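Local coordinates for protein transcriptional regulator, ROK family (Vibrio cholerae O1 biovar eltor, PDB 1Z05) that probably binds DNA as a zinc-containing transcriptional regulator of carbohydrate metabolism, being a homolog of the E. coli repressor Mlc, at residues E156-F159 and Q160-A164; P202-Y205 and K206-L210; Q380-R383 and E384-P388. All coordinates share one frame; numbering follows the deposited sequence.

Contact 1: residues E156-F159 and Q160-A164; sequences EEFF and QTYAA
Y162 sets CD2 over the face of the F158 ring, and the two rings form the tightly packed side of this last turn of helix 144-161. CD2 of Y162 stands 3.6 Å above the plane of the F158 ring, over its centre, and the planes are inclined at 45°, an oblique aromatic pair with centroids 4.7 Å apart. F158 reaches this place with CG anti to the backbone N (chi1 -169°), which swings its ring along the helix toward the C-terminal end. The Y162 ring is covered on one face by CG2 of its neighbour T161, 3.8 Å above the plane and over the ring centre, so that the tyrosine lies between a methyl group and the phenylalanine. Beneath the pair runs the five-stranded mixed sheet built from strands 108-116, 119-126, 131-138, 168-176 and 212-216. Its strand order, 3-2-1-4-5, is that of the actin-like ATPase (ASKHA) fold of ROK proteins. F158, buried, packs on L111, I122, L124 and T135 of its first three strands, and Y162 on I133 and T135, so the helix end is seated on one flank of the sheet. Y162 is also where the helical backbone stops, although its N still donates to F158 O at 3.0 Å. One residue earlier, E157 O is gripped twice, by T161 N at 2.7 Å and by T161 OG1 at 2.9 Å; the hydroxyl comes from 47° above the carbonyl plane. The other side of the turn is polar and looser. E156 and Q160 run alongside each other, pointing the same way, with Q160 NE2 3.4 Å from E156 CG. The carboxylate of E157 and the amide of Q160 stand nearly perpendicular, and a single water bridges them, donating to E157 OE1 and to Q160 OE1.

Contact 2: residues P202-Y205 and K206-L210; sequences PEIY and KATGL
T208 OG1 donates to I204 O over 2.8 Å, arriving from 39° above the carbonyl plane, and is the central side-chain link in the closing turn of helix 200-208. The same oxygen accepts from L210 N at 3.1 Å, which makes an ST turn: one hydroxyl gives to the turn behind it and receives from the chain that leaves the helix. Its chi1 of 68° sets OG1 between the backbone N and the carbonyl carbon, facing back along the helix, while CG2 lies 3.4 Å from the same I204 O. The side chains of I204 and T208 run alongside each other in the same direction, meeting loosely where I204 CG2 approaches the hydroxyl.

The second link is made by backbone. G209 N donates to Y205 O at 2.8 Å, and T208 N adds a weak bond to that carbonyl. G209 is the first residue outside helical geometry and has a positive phi of 75°, a value that glycine adopts readily, and this turns the chain toward L210. The redirected backbone passes the Y205 ring, whose CD1 is 3.3 Å from L210 O, the oxygen lying at the ring edge near its plane. Behind these contacts, regular helical bonds from K206 N to P202 O and from A207 N to E203 O hold the preceding turn. K206 is fully extended, and K206 NZ is 5.5 Å from E203 OE1, near enough for a mild attraction perhaps, but not in contact.

Farther out, I204 is buried against L151 and L152 of helix 144-161, I172 of strand 168-176 and V212 of strand 212-216. T208 and L210 also rest on strand 168-176, A207 touches L152, and Y205 packs on V212, at the start of the strand that the turn leads into.

Contact 3: residues Q380-R383 and E384-P388; sequences QCIR and EQSLP
Helix 371-385 frays as it ends: E384 N makes only weak bonds, to Q380 O and to C381 O, and Q385 N makes a weak one to I382 O at 3.3 Å. The S386 hydroxyl reinforces this slack turn, donating to I382 O over 2.7 Å from 35° above the carbonyl plane. Its chi1 of 66° directs OG back toward the helix, where it also bonds H391 and lies 3.6 Å from I382 CG2. The turn belongs to the subunit interface: R383 O accepts from N283 ND2 of the second subunit, and L387 and P388 pack on C281, a zinc ligand of that subunit. On the inner side, I382 and Q385 meet helix 332-356. The outward side chains form a tentative chain of polar links. In one of the two conformers of Q380, its NE2 reaches E384 OE2 at 3.2 Å in a nearly straight bond (178°); the carboxylate and amide planes are steeply inclined, and the oxygen is met from above its carboxylate plane. At the other end of the amide in that conformer, R383 NE and NH2 grip Q380 OE1 side-on, NH2 at 2.6 Å, with the oxygen in the guanidinium plane.

The three contacts follow one another along the chain, each at the C-terminal end of a helix within the ROK family region. Contacts 1 and 2 are neighbours, centres 16 Å apart, and touch through F159 CZ and L210 CD1. Their helices, 144-161 and 200-208, pack together and on the same mixed five-stranded sheet. Contact 3 is far away, its centre 53 Å from contact 1 and 48 Å from contact 2, on the opposite side of the chain's centre. It ends helix 371-385, which precedes strand 395-398 of the second five-stranded sheet. One sheet thus carries contacts 1 and 2, whereas contact 3 meets the other subunit near its zinc site.

Contact 1: residues E156-F159 and Q160-A164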
# COMPACT_ATOMS: atom_id res chain seq x y z
N GLU A 156 -29.83 15.54 13.58
CA GLU A 156 -30.60 16.69 14.04
C GLU A 156 -31.14 16.50 15.47
O GLU A 156 -30.95 17.37 16.32
CB GLU A 156 -31.76 16.97 13.07
CG GLU A 156 -32.78 18.01 13.53
CD GLU A 156 -34.06 17.96 12.70
OE1 GLU A 156 -35.16 18.20 13.26
OE2 GLU A 156 -33.98 17.67 11.49
N GLU A 157 -31.80 15.37 15.71
CA GLU A 157 -32.35 15.02 17.02
C GLU A 157 -31.25 14.98 18.09
O GLU A 157 -31.45 15.50 19.19
CB GLU A 157 -33.06 13.66 16.94
CG GLU A 157 -33.65 13.13 18.25
CD GLU A 157 -35.01 13.73 18.59
OE1 GLU A 157 -35.12 14.97 18.70
OE2 GLU A 157 -35.97 12.95 18.78
N PHE A 158 -30.10 14.40 17.76
CA PHE A 158 -28.95 14.30 18.67
C PHE A 158 -28.45 15.68 19.13
O PHE A 158 -28.23 15.89 20.32
CB PHE A 158 -27.81 13.51 18.02
CG PHE A 158 -26.69 13.14 18.99
CD1 PHE A 158 -26.68 11.90 19.63
CD2 PHE A 158 -25.65 14.04 19.25
CE1 PHE A 158 -25.65 11.56 20.52
CE2 PHE A 158 -24.63 13.72 20.14
CZ PHE A 158 -24.62 12.47 20.77
N PHE A 159 -28.27 16.60 18.18
CA PHE A 159 -27.87 17.98 18.51
C PHE A 159 -28.88 18.69 19.42
O PHE A 159 -28.50 19.45 20.29
CB PHE A 159 -27.61 18.80 17.25
CG PHE A 159 -26.20 18.69 16.74
CD1 PHE A 159 -25.24 19.63 17.13
CD2 PHE A 159 -25.82 17.66 15.89
CE1 PHE A 159 -23.93 19.54 16.67
CE2 PHE A 159 -24.52 17.55 15.42
CZ PHE A 159 -23.57 18.49 15.82
N GLN A 160 -30.17 18.42 19.21
CA GLN A 160 -31.21 19.01 20.03
C GLN A 160 -31.24 18.36 21.41
O GLN A 160 -31.29 19.05 22.42
CB GLN A 160 -32.58 18.88 19.36
CG GLN A 160 -32.80 19.86 18.21
CD GLN A 160 -33.97 19.48 17.33
OE1 GLN A 160 -34.91 18.82 17.77
NE2 GLN A 160 -33.91 19.89 16.07
N THR A 161 -31.21 17.03 21.45
CA THR A 161 -31.33 16.31 22.72
C THR A 161 -30.16 16.59 23.66
O THR A 161 -30.36 16.79 24.85
CB THR A 161 -31.46 14.79 22.51
OG1 THR A 161 -32.61 14.52 21.71
CG2 THR A 161 -31.61 14.07 23.87
N TYR A 162 -28.95 16.62 23.10
CA TYR A 162 -27.75 16.76 23.92
C TYR A 162 -27.12 18.15 23.86
O TYR A 162 -25.93 18.30 24.14
CB TYR A 162 -26.74 15.66 23.56
CG TYR A 162 -27.32 14.29 23.79
CD1 TYR A 162 -27.44 13.78 25.09
CD2 TYR A 162 -27.81 13.52 22.73
CE1 TYR A 162 -28.00 12.53 25.32
CE2 TYR A 162 -28.36 12.27 22.95
CZ TYR A 162 -28.46 11.78 24.24
OH TYR A 162 -29.02 10.54 24.46
N ALA A 163 -27.92 19.15 23.52
CA ALA A 163 -27.44 20.53 23.35
C ALA A 163 -26.57 21.03 24.51
O ALA A 163 -25.54 21.69 24.28
CB ALA A 163 -28.61 21.47 23.12
N ALA A 164 -26.97 20.72 25.74
CA ALA A 164 -26.27 21.20 26.94
C ALA A 164 -24.88 20.59 27.09
O ALA A 164 -23.98 21.21 27.66
CB ALA A 164 -27.10 20.95 28.19
O HOH W 1 -36.03 17.50 19.90

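Contact 2: residues P202-Y205 and K206-L210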
# COMPACT_ATOMS: atom_id res chain seq x y z
N PRO A 202 -20.83 14.14 1.56
CA PRO A 202 -21.44 15.38 1.05
C PRO A 202 -22.83 15.70 1.63
O PRO A 202 -23.12 16.87 1.90
CB PRO A 202 -21.53 15.13 -0.47
CG PRO A 202 -20.45 14.14 -0.75
CD PRO A 202 -20.40 13.25 0.46
N GLU A 203 -23.66 14.67 1.82
CA GLU A 203 -25.01 14.87 2.36
C GLU A 203 -25.00 15.29 3.83
O GLU A 203 -25.78 16.15 4.23
CB GLU A 203 -25.87 13.61 2.17
CG GLU A 203 -26.26 13.32 0.72
CD GLU A 203 -27.32 14.28 0.17
OE1 GLU A 203 -28.02 14.94 0.97
OE2 GLU A 203 -27.45 14.36 -1.08
N ILE A 204 -24.12 14.68 4.62
CA ILE A 204 -23.98 15.07 6.03
C ILE A 204 -23.36 16.47 6.14
O ILE A 204 -23.77 17.28 6.98
CB ILE A 204 -23.18 14.03 6.84
CG1 ILE A 204 -23.97 12.72 6.96
CG2 ILE A 204 -22.83 14.56 8.25
CD1 ILE A 204 -23.13 11.53 7.54
N TYR A 205 -22.38 16.75 5.29
CA TYR A 205 -21.77 18.08 5.24
C TYR A 205 -22.80 19.16 4.88
O TYR A 205 -22.80 20.24 5.46
CB TYR A 205 -20.58 18.12 4.28
CG TYR A 205 -20.13 19.52 3.92
CD1 TYR A 205 -19.47 20.33 4.84
CD2 TYR A 205 -20.38 20.04 2.65
CE1 TYR A 205 -19.06 21.62 4.52
CE2 TYR A 205 -19.98 21.33 2.31
CZ TYR A 205 -19.32 22.11 3.25
OH TYR A 205 -18.92 23.39 2.91
N LYS A 206 -23.69 18.86 3.92
CA LYS A 206 -24.75 19.79 3.56
C LYS A 206 -25.72 20.04 4.72
O LYS A 206 -26.20 21.16 4.92
CB LYS A 206 -25.52 19.29 2.32
CG LYS A 206 -26.62 20.22 1.87
CD LYS A 206 -27.54 19.57 0.86
CE LYS A 206 -28.59 20.56 0.36
NZ LYS A 206 -29.38 20.01 -0.76
N ALA A 207 -25.99 19.00 5.50
CA ALA A 207 -26.95 19.09 6.60
C ALA A 207 -26.38 19.70 7.89
O ALA A 207 -27.15 20.06 8.79
CB ALA A 207 -27.54 17.71 6.88
N THR A 208 -25.05 19.81 7.99
CA THR A 208 -24.40 20.23 9.24
C THR A 208 -23.37 21.36 9.11
O THR A 208 -23.09 22.07 10.08
CB THR A 208 -23.71 19.04 9.96
OG1 THR A 208 -22.59 18.59 9.19
CG2 THR A 208 -24.68 17.87 10.20
N GLY A 209 -22.81 21.52 7.91
CA GLY A 209 -21.70 22.45 7.70
C GLY A 209 -20.35 21.95 8.23
O GLY A 209 -19.34 22.63 8.09
N LEU A 210 -20.34 20.76 8.83
CA LEU A 210 -19.13 20.19 9.44
C LEU A 210 -18.34 19.32 8.47
O LEU A 210 -18.94 18.67 7.62
CB LEU A 210 -19.50 19.35 10.67
CG LEU A 210 -20.04 20.07 11.91
CD1 LEU A 210 -20.60 19.08 12.94
CD2 LEU A 210 -19.00 20.98 12.55

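Contact 3: residues Q380-R383 and E384-P388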
# COMPACT_ATOMS: atom_id res chain seq x y z
N GLN A 380 0.69 -22.27 14.11
CA GLN A 380 1.37 -23.42 13.51
C GLN A 380 1.26 -23.39 11.98
O GLN A 380 2.20 -23.76 11.28
CB GLN A 380 0.85 -24.75 14.08
CG GLN A 380 1.68 -25.99 13.69
CD GLN A 380 3.15 -25.90 14.10
OE1 GLN A 380 3.49 -25.34 15.14
NE2 GLN A 380 4.03 -26.45 13.27
N CYS A 381 0.12 -22.94 11.48
CA CYS A 381 -0.05 -22.80 10.04
C CYS A 381 0.73 -21.62 9.44
O CYS A 381 1.18 -21.70 8.30
CB CYS A 381 -1.54 -22.77 9.66
SG CYS A 381 -2.33 -24.41 9.83
N ILE A 382 0.89 -20.54 10.21
CA ILE A 382 1.80 -19.45 9.84
C ILE A 382 3.25 -19.95 9.70
O ILE A 382 3.93 -19.61 8.72
CB ILE A 382 1.75 -18.28 10.86
CG1 ILE A 382 0.45 -17.47 10.69
CG2 ILE A 382 2.99 -17.37 10.69
CD1 ILE A 382 0.20 -16.46 11.85
N ARG A 383 3.70 -20.77 10.65
CA ARG A 383 5.06 -21.32 10.62
C ARG A 383 5.30 -22.18 9.39
O ARG A 383 6.40 -22.22 8.84
CB ARG A 383 5.33 -22.14 11.89
CG ARG A 383 5.50 -21.31 13.15
CD ARG A 383 6.11 -22.15 14.27
NE ARG A 383 5.09 -22.91 14.99
CZ ARG A 383 4.32 -22.42 15.96
NH1 ARG A 383 4.46 -21.15 16.35
NH2 ARG A 383 3.42 -23.19 16.55
N GLU A 384 4.25 -22.89 8.97
CA GLU A 384 4.38 -23.87 7.90
C GLU A 384 4.19 -23.27 6.50
O GLU A 384 4.52 -23.91 5.50
CB GLU A 384 3.40 -25.03 8.14
CG GLU A 384 3.80 -25.92 9.32
CD GLU A 384 2.84 -27.07 9.57
OE1 GLU A 384 1.86 -27.24 8.80
OE2 GLU A 384 3.06 -27.81 10.56
N GLN A 385 3.67 -22.04 6.44
CA GLN A 385 3.26 -21.46 5.16
C GLN A 385 3.80 -20.05 4.89
O GLN A 385 3.33 -19.36 3.98
CB GLN A 385 1.74 -21.48 5.05
CG GLN A 385 1.15 -22.91 5.20
CD GLN A 385 -0.36 -22.92 5.22
OE1 GLN A 385 -1.01 -22.04 4.65
NE2 GLN A 385 -0.93 -23.94 5.85
N SER A 386 4.80 -19.64 5.66
CA SER A 386 5.49 -18.37 5.45
C SER A 386 6.94 -18.52 5.87
O SER A 386 7.28 -19.44 6.62
CB SER A 386 4.79 -17.21 6.19
OG SER A 386 4.85 -17.36 7.60
N LEU A 387 7.80 -17.63 5.35
CA LEU A 387 9.24 -17.68 5.63
C LEU A 387 9.54 -17.53 7.12
O LEU A 387 9.01 -16.62 7.77
CB LEU A 387 9.97 -16.58 4.86
CG LEU A 387 10.20 -16.71 3.35
CD1 LEU A 387 10.70 -15.39 2.75
CD2 LEU A 387 11.16 -17.82 3.02
N PRO A 388 10.38 -18.43 7.67
CA PRO A 388 10.89 -18.28 9.03
C PRO A 388 11.31 -16.86 9.38
O PRO A 388 10.87 -16.33 10.40
CB PRO A 388 12.08 -19.25 9.05
CG PRO A 388 11.61 -20.36 8.17
CD PRO A 388 10.87 -19.68 7.04